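Chitin binding domain (PDB 3UAM) probably binds chitin or a related polysaccharide and, as a member of the AA10 family of lytic polysaccharide monooxygenases, may cleave it oxidatively. Local coordinates at residues 130-135 with 193-198. Residues are numbered along the deposited sequence; the frame is centred on the assembly and turned at random.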
loop_
_atom_site.group_PDB
_atom_site.type_symbol
_atom_site.label_atom_id
_atom_site.label_comp_id
_atom_site.label_asym_id
_atom_site.label_seq_id
_atom_site.Cartn_x
_atom_site.Cartn_y
_atom_site.Cartn_z
ATOM N N THR A 130 2.585 -5.775 -2.823
ATOM C CA THR A 130 3.890 -5.707 -2.200
ATOM C C THR A 130 3.705 -5.157 -0.784
ATOM O O THR A 130 2.829 -4.296 -0.562
ATOM C CB THR A 130 4.829 -4.760 -2.962
ATOM O OG1 THR A 130 5.075 -5.272 -4.284
ATOM C CG2 THR A 130 6.155 -4.714 -2.249
ATOM N N TYR A 131 4.491 -5.680 0.155
ATOM C CA TYR A 131 4.463 -5.239 1.536
ATOM C C TYR A 131 5.861 -4.785 1.944
ATOM O O TYR A 131 6.798 -5.541 1.881
ATOM C CB TYR A 131 3.940 -6.339 2.443
ATOM C CG TYR A 131 2.541 -6.762 2.051
ATOM C CD1 TYR A 131 1.439 -6.100 2.575
ATOM C CD2 TYR A 131 2.322 -7.786 1.137
ATOM C CE1 TYR A 131 0.157 -6.455 2.222
ATOM C CE2 TYR A 131 1.034 -8.153 0.788
ATOM C CZ TYR A 131 -0.051 -7.470 1.332
ATOM O OH TYR A 131 -1.359 -7.772 1.004
ATOM N N TRP A 132 5.956 -3.538 2.373
ATOM C CA TRP A 132 7.204 -2.888 2.758
ATOM C C TRP A 132 7.182 -2.574 4.236
ATOM O O TRP A 132 6.130 -2.209 4.788
ATOM C CB TRP A 132 7.375 -1.562 1.982
ATOM C CG TRP A 132 7.273 -1.684 0.476
ATOM C CD1 TRP A 132 6.133 -1.553 -0.320
ATOM C CD2 TRP A 132 8.369 -1.982 -0.466
ATOM N NE1 TRP A 132 6.463 -1.727 -1.662
ATOM C CE2 TRP A 132 7.780 -2.000 -1.800
ATOM C CE3 TRP A 132 9.722 -2.225 -0.330
ATOM C CZ2 TRP A 132 8.533 -2.283 -2.932
ATOM C CZ3 TRP A 132 10.472 -2.503 -1.475
ATOM C CH2 TRP A 132 9.890 -2.508 -2.752
ATOM N N ILE A 133 8.344 -2.660 4.879
ATOM C CA ILE A 133 8.436 -2.521 6.320
ATOM C C ILE A 133 9.544 -1.502 6.637
ATOM O O ILE A 133 10.608 -1.471 5.977
ATOM C CB ILE A 133 8.720 -3.878 7.013
ATOM C CG1 ILE A 133 8.651 -3.752 8.535
ATOM C CG2 ILE A 133 10.087 -4.416 6.613
ATOM C CD1 ILE A 133 7.278 -3.541 9.108
ATOM N N THR A 134 9.269 -0.679 7.647
ATOM C CA THR A 134 10.207 0.311 8.119
ATOM C C THR A 134 11.415 -0.384 8.727
ATOM O O THR A 134 11.331 -1.490 9.265
ATOM C CB THR A 134 9.567 1.282 9.140
ATOM O OG1 THR A 134 8.790 0.545 10.109
ATOM C CG2 THR A 134 8.661 2.295 8.448
ATOM N N LYS A 135 12.551 0.276 8.621
ATOM C CA LYS A 135 13.792 -0.229 9.170
ATOM C C LYS A 135 13.788 -0.107 10.690
ATOM O O LYS A 135 13.141 0.799 11.252
ATOM C CB LYS A 135 14.975 0.592 8.654
ATOM C CG LYS A 135 15.134 0.680 7.145
ATOM C CD LYS A 135 16.360 1.531 6.831
ATOM C CE LYS A 135 16.557 1.684 5.322
ATOM N NZ LYS A 135 17.489 2.805 5.017
ATOM N N VAL A 193 5.920 1.000 10.465
ATOM C CA VAL A 193 4.903 1.090 9.431
ATOM C C VAL A 193 5.041 -0.047 8.436
ATOM O O VAL A 193 6.124 -0.329 7.961
ATOM C CB VAL A 193 4.935 2.463 8.751
ATOM C CG1 VAL A 193 4.062 2.470 7.496
ATOM C CG2 VAL A 193 4.522 3.522 9.770
ATOM N N LEU A 194 3.922 -0.720 8.163
ATOM C CA LEU A 194 3.804 -1.692 7.094
ATOM C C LEU A 194 3.046 -1.026 5.968
ATOM O O LEU A 194 1.863 -0.667 6.128
ATOM C CB LEU A 194 3.043 -2.920 7.583
ATOM C CG LEU A 194 2.867 -4.099 6.599
ATOM C CD1 LEU A 194 4.182 -4.753 6.278
ATOM C CD2 LEU A 194 1.898 -5.128 7.181
ATOM N N LEU A 195 3.723 -0.805 4.851
ATOM C CA LEU A 195 3.108 -0.190 3.696
ATOM C C LEU A 195 2.667 -1.292 2.745
ATOM O O LEU A 195 3.492 -2.050 2.220
ATOM C CB LEU A 195 4.091 0.746 2.999
ATOM C CG LEU A 195 3.638 1.318 1.650
ATOM C CD1 LEU A 195 2.401 2.182 1.869
ATOM C CD2 LEU A 195 4.788 2.084 1.004
ATOM N N ALA A 196 1.363 -1.382 2.537
ATOM C CA ALA A 196 0.795 -2.375 1.628
ATOM C C ALA A 196 0.435 -1.656 0.335
ATOM O O ALA A 196 -0.274 -0.620 0.388
ATOM C CB ALA A 196 -0.437 -3.016 2.267
ATOM N N VAL A 197 0.900 -2.190 -0.807
ATOM C CA VAL A 197 0.743 -1.542 -2.111
ATOM C C VAL A 197 0.188 -2.509 -3.159
ATOM O O VAL A 197 0.742 -3.593 -3.365
ATOM C CB VAL A 197 2.077 -0.968 -2.632
ATOM C CG1 VAL A 197 1.867 -0.142 -3.912
ATOM C CG2 VAL A 197 2.761 -0.130 -1.549
ATOM N N TRP A 198 -0.864 -2.081 -3.847
ATOM C CA TRP A 198 -1.559 -2.861 -4.867
ATOM C C TRP A 198 -1.321 -2.270 -6.240
ATOM O O TRP A 198 -1.843 -1.208 -6.521
ATOM C CB TRP A 198 -3.036 -2.848 -4.521
ATOM C CG TRP A 198 -3.962 -3.470 -5.543
ATOM C CD1 TRP A 198 -3.767 -4.621 -6.277
ATOM C CD2 TRP A 198 -5.277 -2.993 -5.928
ATOM N NE1 TRP A 198 -4.836 -4.875 -7.082
ATOM C CE2 TRP A 198 -5.786 -3.946 -6.906
ATOM C CE3 TRP A 198 -6.087 -1.946 -5.528
ATOM C CZ2 TRP A 198 -7.007 -3.793 -7.502
ATOM C CZ3 TRP A 198 -7.329 -1.810 -6.132
ATOM C CH2 TRP A 198 -7.777 -2.725 -7.098
HETATM O O HOH W 1 2.609 -3.525 -5.287
#
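The indole of Trp132 meets Val197 CG2 and Leu195 O at its pyrrole edge, near the ring plane, with CD1 3.9 Å from Val197 CG2. One indole face carries Thr130 CG2, 2.9 Å above the plane and offset toward the rim; Leu195 CD2 approaches CD1 from above the opposite face, while Phe54 meets the ring edge-to-face. With CG anti to the carbonyl carbon (chi1 -54°), Trp132 sets this edge alongside strand 193-198; its NE1 is hydrogen-bonded to a glycerol, probably from the crystallisation liquor. On the other side of the sheet, Tyr131 approaches Ala196 obliquely, CE1 to CB 3.5 Å, and its CB touches Leu194 CD1. Its buried OH is hydrogen-bonded to His181 ND1 and Trp118 NE1, which would limit rotation of the phenol.

The axes of strand segments 130-133 and 193-198 run antiparallel, 161° apart. Thr130 and Val197 form one hydrogen-bonded pair; Trp132 and Leu195 form the next, with Trp132 N to Leu195 O at 2.9 Å and nearly straight (169°). A water donates to Val197 O (2.7 Å) and also bonds Thr130 OG1. Beyond the strand end, Thr134 N still reaches Val193 O at 3.2 Å, but a side chain replaces the return backbone bond: Val193 N donates to Thr134 OG1 (2.9 Å), which also bonds His192.

Strand 205-215 flanks 190-200 within the same sheet, whereas Ile116 of strand 113-121, in the second sheet, packs against both Tyr131 and Leu194. The arrangement is that of a central antiparallel strand pair in the immunoglobulin-like beta-sandwich of AA10 lytic polysaccharide monooxygenases.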